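Local structure of myosin-4 (Saccharomyces cerevisiae, 3MMI) at residues M226-L231 with I345-Q350; I306-K311 with E323-L328. The protein carries ASH1 and other mRNAs to the yeast bud as a class V myosin motor recruited through She3, this chain being its C-terminal globular tail. All blocks are in the same frame, centred on the assembly; numbering follows the deposited sequence.

Contact 1. Residues M226-L231 with I345-Q350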
loop_
_atom_site.group_PDB
_atom_site.type_symbol
_atom_site.label_atom_id
_atom_site.label_comp_id
_atom_site.label_asym_id
_atom_site.label_seq_id
_atom_site.Cartn_x
_atom_site.Cartn_y
_atom_site.Cartn_z
ATOM N N MET A 226 -7.410 -0.972 8.086
ATOM C CA MET A 226 -8.887 -1.162 7.982
ATOM C C MET A 226 -9.406 -2.020 9.114
ATOM O O MET A 226 -10.452 -1.791 9.737
ATOM C CB MET A 226 -9.158 -1.844 6.676
ATOM C CG MET A 226 -10.598 -2.035 6.410
ATOM S SD MET A 226 -10.837 -3.555 5.518
ATOM C CE MET A 226 -11.678 -4.484 6.780
ATOM N N LEU A 227 -8.632 -3.044 9.433
ATOM C CA LEU A 227 -9.090 -3.956 10.459
ATOM C C LEU A 227 -9.003 -3.319 11.839
ATOM O O LEU A 227 -9.916 -3.375 12.629
ATOM C CB LEU A 227 -8.317 -5.266 10.471
ATOM C CG LEU A 227 -8.695 -6.306 9.398
ATOM C CD1 LEU A 227 -7.645 -7.378 9.387
ATOM C CD2 LEU A 227 -10.013 -6.967 9.623
ATOM N N PHE A 228 -7.874 -2.687 12.120
ATOM C CA PHE A 228 -7.749 -1.990 13.405
ATOM C C PHE A 228 -8.853 -0.857 13.517
ATOM O O PHE A 228 -9.439 -0.770 14.573
ATOM C CB PHE A 228 -6.403 -1.317 13.558
ATOM C CG PHE A 228 -6.254 -0.618 14.830
ATOM C CD1 PHE A 228 -5.990 -1.359 16.004
ATOM C CD2 PHE A 228 -6.420 0.772 14.900
ATOM C CE1 PHE A 228 -5.908 -0.732 17.180
ATOM C CE2 PHE A 228 -6.255 1.435 16.069
ATOM C CZ PHE A 228 -5.982 0.742 17.244
ATOM N N ASN A 229 -9.023 -0.014 12.505
ATOM C CA ASN A 229 -9.987 1.113 12.548
ATOM C C ASN A 229 -11.402 0.549 12.769
ATOM O O ASN A 229 -12.178 1.040 13.593
ATOM C CB ASN A 229 -9.879 1.921 11.247
ATOM C CG ASN A 229 -8.619 2.762 11.200
ATOM O OD1 ASN A 229 -7.873 2.800 12.147
ATOM N ND2 ASN A 229 -8.402 3.484 10.074
ATOM N N ASP A 230 -11.731 -0.540 12.064
ATOM C CA ASP A 230 -13.064 -1.156 12.261
ATOM C C ASP A 230 -13.210 -1.833 13.565
ATOM O O ASP A 230 -14.338 -1.930 14.138
ATOM C CB ASP A 230 -13.400 -2.155 11.170
ATOM C CG ASP A 230 -13.683 -1.495 9.826
ATOM O OD1 ASP A 230 -13.803 -0.242 9.762
ATOM O OD2 ASP A 230 -13.690 -2.252 8.792
ATOM N N LEU A 231 -12.101 -2.342 14.093
ATOM C CA LEU A 231 -12.214 -2.955 15.420
ATOM C C LEU A 231 -12.662 -1.869 16.441
ATOM O O LEU A 231 -13.575 -2.143 17.312
ATOM C CB LEU A 231 -10.876 -3.531 15.859
ATOM C CG LEU A 231 -10.840 -3.934 17.333
ATOM C CD1 LEU A 231 -11.544 -5.319 17.519
ATOM C CD2 LEU A 231 -9.398 -4.022 17.926
ATOM N N ILE A 345 -6.129 8.100 17.157
ATOM C CA ILE A 345 -6.538 6.760 17.407
ATOM C C ILE A 345 -6.653 5.954 16.076
ATOM O O ILE A 345 -6.029 4.863 16.008
ATOM C CB ILE A 345 -7.816 6.681 18.150
ATOM C CG1 ILE A 345 -7.672 7.297 19.528
ATOM C CG2 ILE A 345 -8.355 5.313 18.264
ATOM C CD1 ILE A 345 -9.040 7.258 20.362
ATOM N N MET A 346 -7.340 6.515 15.041
ATOM C CA MET A 346 -7.391 5.893 13.720
ATOM C C MET A 346 -5.994 5.831 13.168
ATOM O O MET A 346 -5.209 6.758 13.315
ATOM C CB MET A 346 -8.355 6.701 12.783
ATOM C CG MET A 346 -9.695 6.884 13.441
ATOM S SD MET A 346 -10.660 5.386 13.206
ATOM C CE MET A 346 -10.556 4.693 14.767
ATOM N N LEU A 347 -5.731 4.780 12.410
ATOM C CA LEU A 347 -4.538 4.705 11.467
ATOM C C LEU A 347 -4.897 5.121 10.056
ATOM O O LEU A 347 -6.044 5.084 9.744
ATOM C CB LEU A 347 -4.052 3.223 11.373
ATOM C CG LEU A 347 -3.791 2.548 12.711
ATOM C CD1 LEU A 347 -3.529 1.005 12.613
ATOM C CD2 LEU A 347 -2.542 3.257 13.431
ATOM N N SER A 348 -3.875 5.456 9.253
ATOM C CA SER A 348 -3.905 5.757 7.819
ATOM C C SER A 348 -2.939 4.770 7.208
ATOM O O SER A 348 -1.902 4.524 7.777
ATOM C CB SER A 348 -3.178 7.099 7.492
ATOM O OG SER A 348 -3.730 8.012 8.295
ATOM N N ALA A 349 -3.134 4.448 5.939
ATOM C CA ALA A 349 -2.260 3.561 5.220
ATOM C C ALA A 349 -1.052 4.323 4.709
ATOM O O ALA A 349 -1.200 5.388 4.090
ATOM C CB ALA A 349 -3.040 2.991 4.074
ATOM N N GLN A 350 0.132 3.780 4.944
ATOM C CA GLN A 350 1.328 4.418 4.480
ATOM C C GLN A 350 2.296 3.338 4.044
ATOM O O GLN A 350 2.450 2.359 4.754
ATOM C CB GLN A 350 1.964 5.284 5.602
ATOM C CG GLN A 350 0.998 6.327 6.295
ATOM C CD GLN A 350 0.857 7.679 5.527
ATOM O OE1 GLN A 350 1.507 7.894 4.479
ATOM N NE2 GLN A 350 0.044 8.592 6.064
#
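Asn229, on helix 209-234, grips the backbone of Leu347 with both ends of its side-chain amide. Its OD1 accepts the Leu347 N-H at 2.9 Å, in the carbonyl plane and on a lone pair. Its ND2 donates to Leu347 O, also at 2.9 Å, along an almost linear N-H...O path of 175°. The acceptor lies in the Asn229 amide plane, although the donor is tilted 23° from the carbonyl plane of Leu347. One side chain thus satisfies both polar backbone atoms of Leu347, and the paired bonds fix the rotation of the amide. Without that amide, as with an alanine here, Leu347 N and O would probably lose both mates, and the extended segment would be less firmly held on the helix.

Further contacts flank the pair. Met346, bent at its second and third torsions, brings SD to 3.9 Å from Asn229 CG. Phe228 has CG anti to its own N (chi1 -180°), which carries the ring to Leu347; the two side chains cross at about a right angle, with an apolar contact of 3.7 Å between Phe228 CD2 and Leu347 CD1. Ile345 O meets the ring edge in plane, 3.4 Å from Phe228 CE2, and accepts a hydrogen bond from Gln302 NE2. An asparagine amide thus pairs with the N-H and C=O of one extended residue, holding the segment that follows helix 322-338 against helix 209-234, in the DIL region of this all-helical globular tail.

Contact 2. Residues I306-K311 with E323-L328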
loop_
_atom_site.group_PDB
_atom_site.type_symbol
_atom_site.label_atom_id
_atom_site.label_comp_id
_atom_site.label_asym_id
_atom_site.label_seq_id
_atom_site.Cartn_x
_atom_site.Cartn_y
_atom_site.Cartn_z
ATOM N N ILE A 306 -9.318 0.499 23.175
ATOM C CA ILE A 306 -9.616 -0.944 23.123
ATOM C C ILE A 306 -10.183 -1.426 24.470
ATOM O O ILE A 306 -11.189 -2.114 24.532
ATOM C CB ILE A 306 -8.381 -1.808 22.800
ATOM C CG1 ILE A 306 -7.931 -1.701 21.313
ATOM C CG2 ILE A 306 -8.585 -3.276 23.248
ATOM C CD1 ILE A 306 -6.462 -1.892 21.234
ATOM N N LEU A 307 -9.574 -0.997 25.553
ATOM C CA LEU A 307 -10.046 -1.361 26.865
ATOM C C LEU A 307 -11.399 -0.703 27.332
ATOM O O LEU A 307 -12.063 -1.271 28.200
ATOM C CB LEU A 307 -8.990 -0.968 27.925
ATOM C CG LEU A 307 -7.558 -1.589 27.755
ATOM C CD1 LEU A 307 -6.527 -1.225 28.776
ATOM C CD2 LEU A 307 -7.707 -3.070 27.783
ATOM N N LEU A 308 -11.752 0.507 26.870
ATOM C CA LEU A 308 -13.049 1.081 27.219
ATOM C C LEU A 308 -14.163 0.262 26.608
ATOM O O LEU A 308 -15.272 0.375 27.046
ATOM C CB LEU A 308 -13.122 2.574 26.697
ATOM C CG LEU A 308 -12.211 3.469 27.529
ATOM C CD1 LEU A 308 -11.930 4.778 26.844
ATOM C CD2 LEU A 308 -12.743 3.637 28.940
ATOM N N LYS A 309 -13.877 -0.470 25.511
ATOM C CA LYS A 309 -14.859 -1.325 24.788
ATOM C C LYS A 309 -14.993 -2.728 25.481
ATOM O O LYS A 309 -15.742 -3.614 25.046
ATOM C CB LYS A 309 -14.445 -1.522 23.334
ATOM C CG LYS A 309 -14.405 -0.220 22.586
ATOM C CD LYS A 309 -13.901 -0.517 21.184
ATOM C CE LYS A 309 -14.976 -1.191 20.471
ATOM N NZ LYS A 309 -15.274 -0.566 19.092
ATOM N N TYR A 310 -14.230 -2.950 26.533
ATOM C CA TYR A 310 -14.228 -4.258 27.126
ATOM C C TYR A 310 -15.463 -4.624 27.959
ATOM O O TYR A 310 -15.711 -4.066 28.993
ATOM C CB TYR A 310 -13.014 -4.486 28.012
ATOM C CG TYR A 310 -12.748 -5.952 28.227
ATOM C CD1 TYR A 310 -11.721 -6.613 27.541
ATOM C CD2 TYR A 310 -13.558 -6.704 29.096
ATOM C CE1 TYR A 310 -11.516 -7.976 27.696
ATOM C CE2 TYR A 310 -13.354 -8.055 29.276
ATOM C CZ TYR A 310 -12.317 -8.692 28.563
ATOM O OH TYR A 310 -12.098 -10.077 28.728
ATOM N N LYS A 311 -16.218 -5.605 27.500
ATOM C CA LYS A 311 -17.333 -6.084 28.261
ATOM C C LYS A 311 -17.345 -7.596 28.441
ATOM O O LYS A 311 -17.239 -8.334 27.492
ATOM C CB LYS A 311 -18.625 -5.595 27.610
ATOM N N GLU A 323 -8.292 1.436 38.227
ATOM C CA GLU A 323 -6.902 1.799 38.410
ATOM C C GLU A 323 -6.065 1.798 37.117
ATOM O O GLU A 323 -5.290 2.732 36.853
ATOM C CB GLU A 323 -6.279 0.893 39.438
ATOM C CG GLU A 323 -4.968 1.465 39.986
ATOM N N ILE A 324 -6.344 0.863 36.244
ATOM C CA ILE A 324 -5.760 0.910 34.927
ATOM C C ILE A 324 -6.319 1.923 33.964
ATOM O O ILE A 324 -5.523 2.593 33.290
ATOM C CB ILE A 324 -5.696 -0.517 34.335
ATOM C CG1 ILE A 324 -4.499 -1.122 34.988
ATOM C CG2 ILE A 324 -5.493 -0.552 32.822
ATOM C CD1 ILE A 324 -4.689 -2.694 35.085
ATOM N N LEU A 325 -7.663 2.038 33.968
ATOM C CA LEU A 325 -8.411 3.057 33.144
ATOM C C LEU A 325 -7.892 4.475 33.493
ATOM O O LEU A 325 -7.544 5.286 32.657
ATOM C CB LEU A 325 -9.913 2.933 33.381
ATOM C CG LEU A 325 -10.535 1.670 32.819
ATOM C CD1 LEU A 325 -12.004 1.636 33.200
ATOM C CD2 LEU A 325 -10.312 1.483 31.310
ATOM N N ASN A 326 -7.747 4.683 34.783
ATOM C CA ASN A 326 -7.250 5.891 35.397
ATOM C C ASN A 326 -5.838 6.324 35.037
ATOM O O ASN A 326 -5.632 7.405 34.609
ATOM C CB ASN A 326 -7.363 5.730 36.884
ATOM C CG ASN A 326 -7.521 7.009 37.578
ATOM O OD1 ASN A 326 -6.600 7.533 38.183
ATOM N ND2 ASN A 326 -8.705 7.531 37.515
ATOM N N TYR A 327 -4.888 5.449 35.259
ATOM C CA TYR A 327 -3.496 5.602 34.750
ATOM C C TYR A 327 -3.380 5.893 33.241
ATOM O O TYR A 327 -2.737 6.802 32.827
ATOM C CB TYR A 327 -2.731 4.288 35.089
ATOM C CG TYR A 327 -1.316 4.301 34.593
ATOM C CD1 TYR A 327 -0.430 5.270 35.080
ATOM C CD2 TYR A 327 -0.895 3.446 33.569
ATOM C CE1 TYR A 327 0.894 5.360 34.607
ATOM C CE2 TYR A 327 0.509 3.469 33.132
ATOM C CZ TYR A 327 1.368 4.408 33.693
ATOM O OH TYR A 327 2.683 4.593 33.279
ATOM N N LEU A 328 -4.092 5.160 32.428
ATOM C CA LEU A 328 -4.184 5.566 30.955
ATOM C C LEU A 328 -4.632 6.949 30.679
ATOM O O LEU A 328 -4.013 7.619 29.887
ATOM C CB LEU A 328 -5.035 4.532 30.186
ATOM C CG LEU A 328 -4.337 3.221 29.730
ATOM C CD1 LEU A 328 -5.359 2.192 29.300
ATOM C CD2 LEU A 328 -3.320 3.481 28.637
#
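Leu307 and Leu328 meet methyl to methyl, CD1 to CD1 at 3.6 Å, their side chains crossing at about a right angle; both residues are buried, and this is the tight end of the contact. The same Leu307 CD1 also lies 4.2 Å from Ile324 CG2, so a single methyl touches residues one turn apart on helix 322-338. With CG anti to its carbonyl carbon (chi1 -58°) and chi2 extended, Leu307 reaches out from helix 300-308 to bring that branch there. Phe288 of helix 285-292 touches Leu307, Ile324 and Leu328, and so adds a third helix to the apolar cluster.

This is helix-to-helix packing within the dilute region of the myosin V globular tail, built from aliphatic branches and without polar bonds between the two segments. The nearest CA atoms, those of Leu308 and Leu325, are 7.8 Å apart, and side chains fill the contact between them; 164 Å² is buried in total.

Toward solvent the cover thins. Leu308 is exposed and gives up 24 Å² to the partner helix, against 59 Å² for the buried Leu307. Leu325 CD2 is 4.0 Å from Leu308 CD2 and 4.4 Å from Leu307 CB, and the 3.6 Å between Leu307 CD1 and Leu328 CD1 remains the one close approach. The side chains of Leu308 and Leu325 meet at a slant, by one methyl of each, at the outer margin of the interface.

How the contacts relate
From the N terminus, the chain first enters contact 1 at 226-231 on helix 209-234, then runs through helices 240-257, 269-279 and 285-292 to 306-311 at the end of helix 300-308. Contact 2 closes a short loop there, with 11 residues between its segments, by returning at 323-328 on helix 322-338. After that helix the chain turns back, and 345-350 closes contact 1 over 113 intervening residues; contact 2 is therefore nested inside it, not crossed with it. Their centres lie about 20 Å apart, yet they touch: Lys309 NZ probably hydrogen-bonds Leu231 O at 2.9 Å, and Phe228 packs on Ile306, joining helix 209-234 to helix 300-308 and its end.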